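Local coordinates for putative GGDEF domain protein (Pseudomonas aeruginosa, PDB 7E6G) that probably makes cyclic di-GMP from two molecules of GTP, as a magnesium-dependent diguanylate cyclase of the GGDEF family, at residues Asn123-Ser126 and Gln127-Gln131; Ile232-Thr235 and Tyr236-Val240; Arg6-Asp9 and Ala10-Asp13; Leu33-Gln36 and Ser37-Leu41. All coordinates share one frame; numbering follows the deposited sequence.

Contact 1 of 4, residues Asn123-Ser126 and Gln127-Gln131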
loop_
_atom_site.group_PDB
_atom_site.type_symbol
_atom_site.label_atom_id
_atom_site.label_comp_id
_atom_site.label_asym_id
_atom_site.label_seq_id
_atom_site.Cartn_x
_atom_site.Cartn_y
_atom_site.Cartn_z
ATOM N N ASN A 123 5.308 -41.515 8.981
ATOM C CA ASN A 123 6.272 -42.334 9.547
ATOM C C ASN A 123 7.086 -41.554 10.396
ATOM O O ASN A 123 7.502 -42.088 11.296
ATOM C CB ASN A 123 7.227 -42.881 8.585
ATOM C CG ASN A 123 7.133 -44.300 8.452
ATOM O OD1 ASN A 123 6.185 -44.744 8.380
ATOM N ND2 ASN A 123 8.123 -44.958 8.381
ATOM N N GLU A 124 7.471 -40.346 10.030
ATOM C CA GLU A 124 8.248 -39.472 10.907
ATOM C C GLU A 124 7.466 -39.105 12.174
ATOM O O GLU A 124 8.010 -39.166 13.289
ATOM C CB GLU A 124 8.709 -38.230 10.138
ATOM C CG GLU A 124 9.940 -38.496 9.243
ATOM C CD GLU A 124 10.081 -37.508 8.080
ATOM O OE1 GLU A 124 10.831 -37.812 7.116
ATOM O OE2 GLU A 124 9.454 -36.425 8.133
ATOM N N ARG A 125 6.228 -38.843 12.083
ATOM C CA ARG A 125 5.460 -38.525 13.213
ATOM C C ARG A 125 5.378 -39.642 14.157
ATOM O O ARG A 125 5.145 -39.454 15.253
ATOM C CB ARG A 125 4.103 -38.155 12.748
ATOM C CG ARG A 125 3.238 -37.398 13.682
ATOM C CD ARG A 125 1.882 -37.276 13.073
ATOM N NE ARG A 125 1.311 -35.965 13.237
ATOM C CZ ARG A 125 1.374 -34.967 12.366
ATOM N NH1 ARG A 125 0.852 -33.790 12.671
ATOM N NH2 ARG A 125 1.966 -35.099 11.215
ATOM N N SER A 126 5.383 -40.838 13.682
ATOM C CA SER A 126 5.350 -42.019 14.487
ATOM C C SER A 126 6.516 -42.262 15.274
ATOM O O SER A 126 6.462 -42.909 16.224
ATOM C CB SER A 126 5.094 -43.198 13.652
ATOM O OG SER A 126 3.763 -43.178 13.310
ATOM N N GLN A 127 7.624 -41.907 14.712
ATOM C CA GLN A 127 8.843 -41.973 15.363
ATOM C C GLN A 127 8.980 -41.113 16.549
ATOM O O GLN A 127 9.238 -41.596 17.531
ATOM C CB GLN A 127 9.755 -41.402 14.361
ATOM C CG GLN A 127 10.088 -42.433 13.387
ATOM C CD GLN A 127 11.486 -42.934 13.533
ATOM O OE1 GLN A 127 11.755 -43.956 14.192
ATOM N NE2 GLN A 127 12.414 -42.208 12.897
ATOM N N ARG A 128 8.732 -39.839 16.441
ATOM C CA ARG A 128 8.835 -38.944 17.520
ATOM C C ARG A 128 7.821 -38.963 18.532
ATOM O O ARG A 128 8.122 -39.081 19.632
ATOM C CB ARG A 128 8.982 -37.555 17.000
ATOM C CG ARG A 128 10.353 -37.216 16.450
ATOM C CD ARG A 128 10.626 -35.739 16.093
ATOM N NE ARG A 128 12.069 -35.429 16.196
ATOM C CZ ARG A 128 12.754 -34.592 15.421
ATOM N NH1 ARG A 128 12.190 -33.921 14.447
ATOM N NH2 ARG A 128 14.034 -34.406 15.638
ATOM N N HIS A 129 6.600 -38.919 18.145
ATOM C CA HIS A 129 5.528 -38.931 19.071
ATOM C C HIS A 129 4.912 -40.209 19.346
ATOM O O HIS A 129 4.040 -40.260 20.125
ATOM C CB HIS A 129 4.536 -37.915 18.790
ATOM C CG HIS A 129 5.135 -36.663 18.299
ATOM N ND1 HIS A 129 5.893 -36.621 17.176
ATOM C CD2 HIS A 129 5.081 -35.406 18.757
ATOM C CE1 HIS A 129 6.289 -35.395 16.954
ATOM N NE2 HIS A 129 5.802 -34.637 17.900
ATOM N N GLY A 130 5.347 -41.236 18.685
ATOM C CA GLY A 130 4.865 -42.538 18.985
ATOM C C GLY A 130 3.499 -42.987 18.600
ATOM O O GLY A 130 3.135 -44.040 18.861
ATOM N N GLN A 131 2.849 -42.190 17.823
ATOM C CA GLN A 131 1.537 -42.382 17.348
ATOM C C GLN A 131 1.576 -43.022 15.966
ATOM O O GLN A 131 2.102 -42.427 15.063
ATOM C CB GLN A 131 0.931 -40.977 17.281
ATOM C CG GLN A 131 1.895 -39.826 17.021
ATOM C CD GLN A 131 1.243 -38.558 16.559
ATOM O OE1 GLN A 131 0.401 -38.584 15.696
ATOM N NE2 GLN A 131 1.672 -37.435 17.080
#

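Contact 2 of 4, residues Ile232-Thr235 and Tyr236-Val240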
loop_
_atom_site.group_PDB
_atom_site.type_symbol
_atom_site.label_atom_id
_atom_site.label_comp_id
_atom_site.label_asym_id
_atom_site.label_seq_id
_atom_site.Cartn_x
_atom_site.Cartn_y
_atom_site.Cartn_z
ATOM N N ILE A 232 6.706 -49.356 14.499
ATOM C CA ILE A 232 7.738 -48.321 14.595
ATOM C C ILE A 232 9.130 -48.930 14.397
ATOM O O ILE A 232 9.406 -50.073 14.785
ATOM C CB ILE A 232 7.630 -47.569 15.937
ATOM C CG1 ILE A 232 6.332 -46.751 15.987
ATOM C CG2 ILE A 232 8.818 -46.638 16.145
ATOM C CD1 ILE A 232 6.066 -46.094 17.339
ATOM N N GLY A 233 10.014 -48.161 13.766
ATOM C CA GLY A 233 11.313 -48.680 13.398
ATOM C C GLY A 233 11.313 -49.355 12.056
ATOM O O GLY A 233 12.159 -50.219 11.793
ATOM N N GLU A 234 10.383 -48.978 11.197
ATOM C CA GLU A 234 10.132 -49.632 9.929
ATOM C C GLU A 234 9.772 -48.548 8.930
ATOM O O GLU A 234 9.122 -47.559 9.286
ATOM C CB GLU A 234 9.019 -50.649 10.107
ATOM C CG GLU A 234 8.329 -51.132 8.876
ATOM C CD GLU A 234 7.172 -52.057 9.248
ATOM O OE1 GLU A 234 7.376 -53.300 9.176
ATOM O OE2 GLU A 234 6.080 -51.545 9.620
ATOM N N THR A 235 10.243 -48.703 7.702
ATOM C CA THR A 235 9.976 -47.705 6.681
ATOM C C THR A 235 8.534 -47.814 6.196
ATOM O O THR A 235 7.906 -48.873 6.296
ATOM C CB THR A 235 10.951 -47.873 5.525
ATOM O OG1 THR A 235 11.097 -46.611 4.867
ATOM C CG2 THR A 235 10.451 -48.927 4.539
ATOM N N TYR A 236 7.995 -46.697 5.686
ATOM C CA TYR A 236 6.612 -46.702 5.197
ATOM C C TYR A 236 6.415 -47.694 4.053
ATOM O O TYR A 236 5.303 -48.199 3.852
ATOM C CB TYR A 236 6.182 -45.292 4.757
ATOM C CG TYR A 236 6.912 -44.733 3.539
ATOM C CD1 TYR A 236 6.529 -45.073 2.244
ATOM C CD2 TYR A 236 7.980 -43.851 3.691
ATOM C CE1 TYR A 236 7.205 -44.558 1.145
ATOM C CE2 TYR A 236 8.654 -43.337 2.600
ATOM C CZ TYR A 236 8.268 -43.695 1.337
ATOM O OH TYR A 236 8.937 -43.186 0.253
ATOM N N SER A 237 7.478 -47.999 3.305
ATOM C CA SER A 237 7.360 -48.964 2.218
ATOM C C SER A 237 7.141 -50.377 2.746
ATOM O O SER A 237 6.421 -51.171 2.132
ATOM C CB SER A 237 8.601 -48.907 1.327
ATOM O OG SER A 237 8.437 -49.678 0.151
ATOM N N GLN A 238 7.747 -50.711 3.885
ATOM C CA GLN A 238 7.564 -52.048 4.439
ATOM C C GLN A 238 6.173 -52.194 5.043
ATOM O O GLN A 238 5.552 -53.264 4.946
ATOM C CB GLN A 238 8.653 -52.335 5.461
ATOM C CG GLN A 238 10.026 -52.462 4.831
ATOM C CD GLN A 238 11.156 -52.245 5.823
ATOM O OE1 GLN A 238 11.085 -51.365 6.688
ATOM N NE2 GLN A 238 12.206 -53.053 5.705
ATOM N N THR A 239 5.657 -51.110 5.632
ATOM C CA THR A 239 4.243 -51.054 5.991
ATOM C C THR A 239 3.352 -51.324 4.783
ATOM O O THR A 239 2.445 -52.168 4.844
ATOM C CB THR A 239 3.896 -49.696 6.584
ATOM O OG1 THR A 239 4.943 -49.270 7.459
ATOM C CG2 THR A 239 2.589 -49.784 7.345
ATOM N N VAL A 240 3.558 -50.572 3.693
ATOM C CA VAL A 240 2.756 -50.799 2.495
ATOM C C VAL A 240 2.861 -52.256 2.057
ATOM O O VAL A 240 1.848 -52.898 1.757
ATOM C CB VAL A 240 3.165 -49.833 1.369
ATOM C CG1 VAL A 240 2.570 -50.281 0.048
ATOM C CG2 VAL A 240 2.718 -48.409 1.703
#

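Contact 3 of 4, residues Arg6-Asp9 and Ala10-Asp13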
loop_
_atom_site.group_PDB
_atom_site.type_symbol
_atom_site.label_atom_id
_atom_site.label_comp_id
_atom_site.label_asym_id
_atom_site.label_seq_id
_atom_site.Cartn_x
_atom_site.Cartn_y
_atom_site.Cartn_z
ATOM N N ARG A 6 -21.059 56.014 4.663
ATOM C CA ARG A 6 -21.643 56.738 3.542
ATOM C C ARG A 6 -22.602 57.820 4.024
ATOM O O ARG A 6 -22.517 58.970 3.578
ATOM C CB ARG A 6 -22.354 55.769 2.605
ATOM C CG ARG A 6 -21.436 55.082 1.621
ATOM C CD ARG A 6 -20.995 53.727 2.149
ATOM N NE ARG A 6 -20.643 52.797 1.080
ATOM C CZ ARG A 6 -21.416 51.797 0.665
ATOM N NH1 ARG A 6 -22.602 51.585 1.230
ATOM N NH2 ARG A 6 -20.997 51.003 -0.312
ATOM N N GLU A 7 -23.542 57.462 4.918
ATOM C CA GLU A 7 -24.473 58.455 5.456
ATOM C C GLU A 7 -23.726 59.660 6.019
ATOM O O GLU A 7 -24.129 60.816 5.819
ATOM C CB GLU A 7 -25.350 57.826 6.540
ATOM C CG GLU A 7 -26.449 56.903 6.015
ATOM C CD GLU A 7 -27.833 57.566 5.976
ATOM O OE1 GLU A 7 -28.617 57.252 5.048
ATOM O OE2 GLU A 7 -28.135 58.397 6.868
ATOM N N LEU A 8 -22.600 59.402 6.683
ATOM C CA LEU A 8 -21.836 60.462 7.323
ATOM C C LEU A 8 -21.104 61.301 6.294
ATOM O O LEU A 8 -21.092 62.535 6.384
ATOM C CB LEU A 8 -20.846 59.860 8.320
ATOM C CG LEU A 8 -19.994 60.883 9.077
ATOM C CD1 LEU A 8 -20.866 61.660 10.041
ATOM C CD2 LEU A 8 -18.826 60.211 9.794
ATOM N N ASP A 9 -20.459 60.652 5.322
ATOM C CA ASP A 9 -19.750 61.422 4.309
ATOM C C ASP A 9 -20.717 62.275 3.514
ATOM O O ASP A 9 -20.373 63.392 3.111
ATOM C CB ASP A 9 -18.954 60.495 3.392
ATOM C CG ASP A 9 -17.745 61.177 2.800
ATOM O OD1 ASP A 9 -17.070 61.928 3.542
ATOM O OD2 ASP A 9 -17.482 60.977 1.593
ATOM N N ALA A 10 -21.947 61.783 3.331
ATOM C CA ALA A 10 -22.982 62.548 2.647
ATOM C C ALA A 10 -23.400 63.759 3.470
ATOM O O ALA A 10 -23.481 64.882 2.945
ATOM C CB ALA A 10 -24.184 61.647 2.357
ATOM N N TRP A 11 -23.692 63.545 4.762
ATOM C CA TRP A 11 -24.019 64.659 5.652
ATOM C C TRP A 11 -22.916 65.714 5.642
ATOM O O TRP A 11 -23.186 66.919 5.562
ATOM C CB TRP A 11 -24.259 64.137 7.066
ATOM C CG TRP A 11 -24.604 65.233 8.034
ATOM C CD1 TRP A 11 -25.567 66.187 7.877
ATOM C CD2 TRP A 11 -23.970 65.508 9.297
ATOM N NE1 TRP A 11 -25.584 67.028 8.966
ATOM C CE2 TRP A 11 -24.610 66.638 9.847
ATOM C CE3 TRP A 11 -22.926 64.908 10.012
ATOM C CZ2 TRP A 11 -24.245 67.179 11.082
ATOM C CZ3 TRP A 11 -22.563 65.446 11.246
ATOM C CH2 TRP A 11 -23.219 66.569 11.765
ATOM N N ILE A 12 -21.663 65.268 5.688
ATOM C CA ILE A 12 -20.527 66.178 5.651
ATOM C C ILE A 12 -20.470 66.916 4.323
ATOM O O ILE A 12 -20.145 68.111 4.275
ATOM C CB ILE A 12 -19.234 65.395 5.920
ATOM C CG1 ILE A 12 -19.117 65.096 7.406
ATOM C CG2 ILE A 12 -18.026 66.172 5.451
ATOM C CD1 ILE A 12 -18.436 63.813 7.674
ATOM N N ASP A 13 -20.759 66.212 3.224
ATOM C CA ASP A 13 -20.823 66.836 1.904
ATOM C C ASP A 13 -21.811 67.989 1.897
ATOM O O ASP A 13 -21.513 69.096 1.416
ATOM C CB ASP A 13 -21.235 65.795 0.870
ATOM C CG ASP A 13 -20.512 65.962 -0.423
ATOM O OD1 ASP A 13 -20.905 66.844 -1.222
ATOM O OD2 ASP A 13 -19.541 65.210 -0.632
#

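Contact 4 of 4, residues Leu33-Gln36 and Ser37-Leu41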
loop_
_atom_site.group_PDB
_atom_site.type_symbol
_atom_site.label_atom_id
_atom_site.label_comp_id
_atom_site.label_asym_id
_atom_site.label_seq_id
_atom_site.Cartn_x
_atom_site.Cartn_y
_atom_site.Cartn_z
ATOM N N LEU A 33 -10.204 67.249 7.363
ATOM C CA LEU A 33 -10.292 65.996 8.095
ATOM C C LEU A 33 -11.102 64.955 7.328
ATOM O O LEU A 33 -10.769 63.765 7.360
ATOM C CB LEU A 33 -10.848 66.232 9.492
ATOM C CG LEU A 33 -10.871 64.959 10.326
ATOM C CD1 LEU A 33 -9.588 64.804 11.103
ATOM C CD2 LEU A 33 -12.005 65.102 11.260
ATOM N N ARG A 34 -12.150 65.368 6.613
ATOM C CA ARG A 34 -12.857 64.413 5.762
ATOM C C ARG A 34 -11.919 63.827 4.709
ATOM O O ARG A 34 -11.912 62.608 4.458
ATOM C CB ARG A 34 -14.052 65.090 5.095
ATOM C CG ARG A 34 -14.834 64.159 4.188
ATOM C CD ARG A 34 -14.743 64.597 2.744
ATOM N NE ARG A 34 -16.052 64.547 2.099
ATOM C CZ ARG A 34 -16.577 65.538 1.385
ATOM N NH1 ARG A 34 -15.911 66.669 1.193
ATOM N NH2 ARG A 34 -17.777 65.386 0.853
ATOM N N GLN A 35 -11.108 64.683 4.096
ATOM C CA GLN A 35 -10.084 64.206 3.178
ATOM C C GLN A 35 -9.142 63.195 3.856
ATOM O O GLN A 35 -8.843 62.120 3.300
ATOM C CB GLN A 35 -9.334 65.412 2.655
ATOM C CG GLN A 35 -8.690 65.255 1.319
ATOM C CD GLN A 35 -7.646 66.351 1.157
ATOM O OE1 GLN A 35 -7.289 66.723 0.034
ATOM N NE2 GLN A 35 -7.270 66.964 2.291
ATOM N N GLN A 36 -8.675 63.516 5.070
ATOM C CA GLN A 36 -7.752 62.620 5.760
ATOM C C GLN A 36 -8.398 61.267 6.020
ATOM O O GLN A 36 -7.745 60.219 5.919
ATOM C CB GLN A 36 -7.291 63.252 7.069
ATOM C CG GLN A 36 -6.527 62.299 7.986
ATOM C CD GLN A 36 -5.798 63.025 9.090
ATOM O OE1 GLN A 36 -4.865 63.777 8.826
ATOM N NE2 GLN A 36 -6.240 62.841 10.330
ATOM N N SER A 37 -9.687 61.272 6.345
ATOM C CA SER A 37 -10.367 60.016 6.615
ATOM C C SER A 37 -10.478 59.183 5.351
ATOM O O SER A 37 -10.349 57.956 5.400
ATOM C CB SER A 37 -11.742 60.290 7.203
ATOM O OG SER A 37 -11.627 61.135 8.329
ATOM N N LEU A 38 -10.724 59.834 4.212
ATOM C CA LEU A 38 -10.742 59.095 2.950
ATOM C C LEU A 38 -9.399 58.409 2.704
ATOM O O LEU A 38 -9.347 57.250 2.260
ATOM C CB LEU A 38 -11.084 60.039 1.796
ATOM C CG LEU A 38 -12.469 60.694 1.688
ATOM C CD1 LEU A 38 -12.608 61.328 0.314
ATOM C CD2 LEU A 38 -13.631 59.722 1.945
ATOM N N GLU A 39 -8.299 59.114 2.993
ATOM C CA GLU A 39 -6.982 58.505 2.819
ATOM C C GLU A 39 -6.789 57.320 3.756
ATOM O O GLU A 39 -6.287 56.267 3.341
ATOM C CB GLU A 39 -5.880 59.530 3.046
ATOM C CG GLU A 39 -5.513 60.307 1.812
ATOM C CD GLU A 39 -4.975 61.687 2.150
ATOM O OE1 GLU A 39 -4.315 61.814 3.214
ATOM O OE2 GLU A 39 -5.225 62.635 1.362
ATOM N N GLN A 40 -7.155 57.479 5.033
ATOM C CA GLN A 40 -7.019 56.373 5.976
ATOM C C GLN A 40 -7.832 55.175 5.516
ATOM O O GLN A 40 -7.397 54.029 5.652
ATOM C CB GLN A 40 -7.448 56.807 7.381
ATOM C CG GLN A 40 -6.499 57.787 8.062
ATOM C CD GLN A 40 -7.088 58.427 9.331
ATOM O OE1 GLN A 40 -8.291 58.291 9.648
ATOM N NE2 GLN A 40 -6.235 59.145 10.058
ATOM N N LEU A 41 -9.012 55.419 4.951
ATOM C CA LEU A 41 -9.833 54.316 4.471
ATOM C C LEU A 41 -9.153 53.603 3.317
ATOM O O LEU A 41 -9.178 52.367 3.232
ATOM C CB LEU A 41 -11.212 54.826 4.050
ATOM C CG LEU A 41 -12.321 53.773 3.993
ATOM C CD1 LEU A 41 -12.269 52.870 5.217
ATOM C CD2 LEU A 41 -13.682 54.419 3.877
#

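Contact 1 of 4, residues Asn123-Ser126 and Gln127-Gln131
The polar side-chain link runs from Ser126 to Gln131, where the hydroxyl OG donates to the backbone O of Gln131 at 2.5 Å, arriving tilted from the carbonyl plane. At chi1 -75° OG stands beside its own backbone N, a position from which it is also hydrogen-bonded to O of Glu122, one turn earlier; the hydroxyl therefore sits between two carbonyls with a single proton to share.

Four backbone bonds span the same residues. His129 N donates to Arg125 O at 3.3 Å, and this bond is not weak; those from Gln127 N to Asn123 O, from Arg128 N to Glu124 O and from Gly130 N to Ser126 O are. Gly130 then leaves helical geometry with a positive phi of 74°, and its CA remains 3.2 Å from Ser126 O in a CA-H...O contact.

Packing is supplied by Arg125 and Gln131, whose aliphatic and amide parts cross at a slant. Gln131 OE1 lies 3.3 Å from Arg125 CD, near the plane of the guanidinium and at its edge, while the planes of the two flat groups differ by 70°. Gln190, in a loop, touches both residues.

Taken together, this is the C-terminal end of helix 112-128 of the GGDEF domain, where a glycine of positive phi breaks the helical geometry shortly before strand 134-140.

Contact 2 of 4, residues Ile232-Thr235 and Tyr236-Val240
Thr235 O begins the hydrogen bonding of helix 236-252, accepting Thr239 N at 3.2 Å (168° at hydrogen), with a second, weak bond from Gln238 N. Thr235 is thus the N-cap residue, but the capping here is one-sided. Gln238, three residues into the helix, turns its amide back and accepts Thr235 N through OE1 at 3.0 Å; the matching bond from the Thr235 side chain is absent, so only the reciprocal half of a capping box is present. With chi1 at -154°, Thr235 turns OG1 away from its own N and sets the methyl CG2 against the Gln238 chain, 3.6 Å from CG, the two side chains crossing near a right angle.

Glu234 crosses Gln238 at a slant, its CG 3.6 Å from Gln238 CB. Its carboxylate is held from outside by a salt bridge to Arg242 and by the backbone N of Arg231. Ser168 of the second subunit packs on Thr235, Tyr236 and Ser237. The hydroxyl of Thr239 is hydrogen-bonded to His230 ND1, and this same OG1 stands 3.3 Å from Glu234 OE2.

Contact 3 of 4, residues Arg6-Asp9 and Ala10-Asp13
The indole of Trp11 meets Leu8 at its edge: Leu8 CD1 lies in the ring plane, 3.8 Å from CE3, and neither ring face takes part between the two segments. Ala29 of the second subunit packs on the same tryptophan. Two further flat groups, the carboxylates of Asp9 and Asp13, lie one turn apart on the helix with their OD2 atoms separated by 5.2 Å. Asp9 OD1 is salt-bridged to Arg34 NE of helix 27-102, which probably eases the closeness of the two negative charges; Asp13 also pairs with Arg34, but the modelled distance is too short to be relied on.

Leu8 also packs one full turn along, its CG resting 3.6 Å from Ile12 CD1. In the leucine CG lies opposite N and beside the carbonyl carbon (chi1 -179°), which brings the branch end close to both Trp11 and Ile12.

Under these side chains the backbone is regular: Ile12 N donates to Leu8 O at 2.9 Å, and Asp13 N to Asp9 O at 2.8 Å. On helix 3-17, Leu8, Trp11 and Ile12 meet the second subunit, Ile12 also helix 27-102 of its own chain, and the acids pair with Arg34, Asp9 also with Gln36 of the second subunit. This is consistent with a dimeric bundle of helical hairpins.

Contact 4 of 4, residues Leu33-Gln36 and Ser37-Leu41
From Leu33 to Leu41 the backbone is continuous alpha-helix, with i to i+4 bonds such as Gln40 N to Gln36 O at 2.9 Å and Leu38 N to Arg34 O at 3.0 Å. Leu33 O is gripped twice by one residue, Ser37. The serine N reaches it at 2.9 Å, and the hydroxyl OG donates to it at the same 2.9 Å from the opposite face of the carbonyl plane. A chi1 of -54° holds OG beside the serine's own N and within bonding distance of the carbonyl one turn earlier, which gives this buried hydroxyl an acceptor within its own chain.

Gln36 and Gln40 lie one turn apart with amide planes 34° from each other. Their NE2 atoms, not bonded to each other, both donate to the second subunit: Gln36 NE2 to its Asp9 OD1 and Gln40 NE2 to its Glu5 OE1. Gln40 OE1 is hydrogen-bonded with Ser37 OG of that subunit, a hydroxyl whose one proton has Leu33 O as a second acceptor. Leu38 CG packs 3.4 Å from Arg34 O.

This piece of helix 27-102 is accordingly flanked on two fronts: Arg34, Leu38 and Leu41 meet helix 3-17 of their own chain, while Leu33, Gln36, Ser37, Gln40 and again Leu41 meet the partner subunit.

How the contacts relate
From the N terminus, contact 3 on helix 3-17 comes first and contact 4 on helix 27-102 second, then contacts 1 and 2; the four run in series, none nesting or crossing, and each is local and closes no long loop. Contacts 3 and 4 have centres about 13 Å apart and meet through Arg34, which pairs with Asp9 and packs against Ile12, tying together the two arms of the N-terminal hairpin. Helix 27-102 then carries the chain to the GGDEF domain, so the centres of contacts 4 and 1 are about 103 Å apart. There Asn123 ND2 makes a weak hydrogen bond to Glu234 O, joining helix 112-128 to the loop just before helix 236-252.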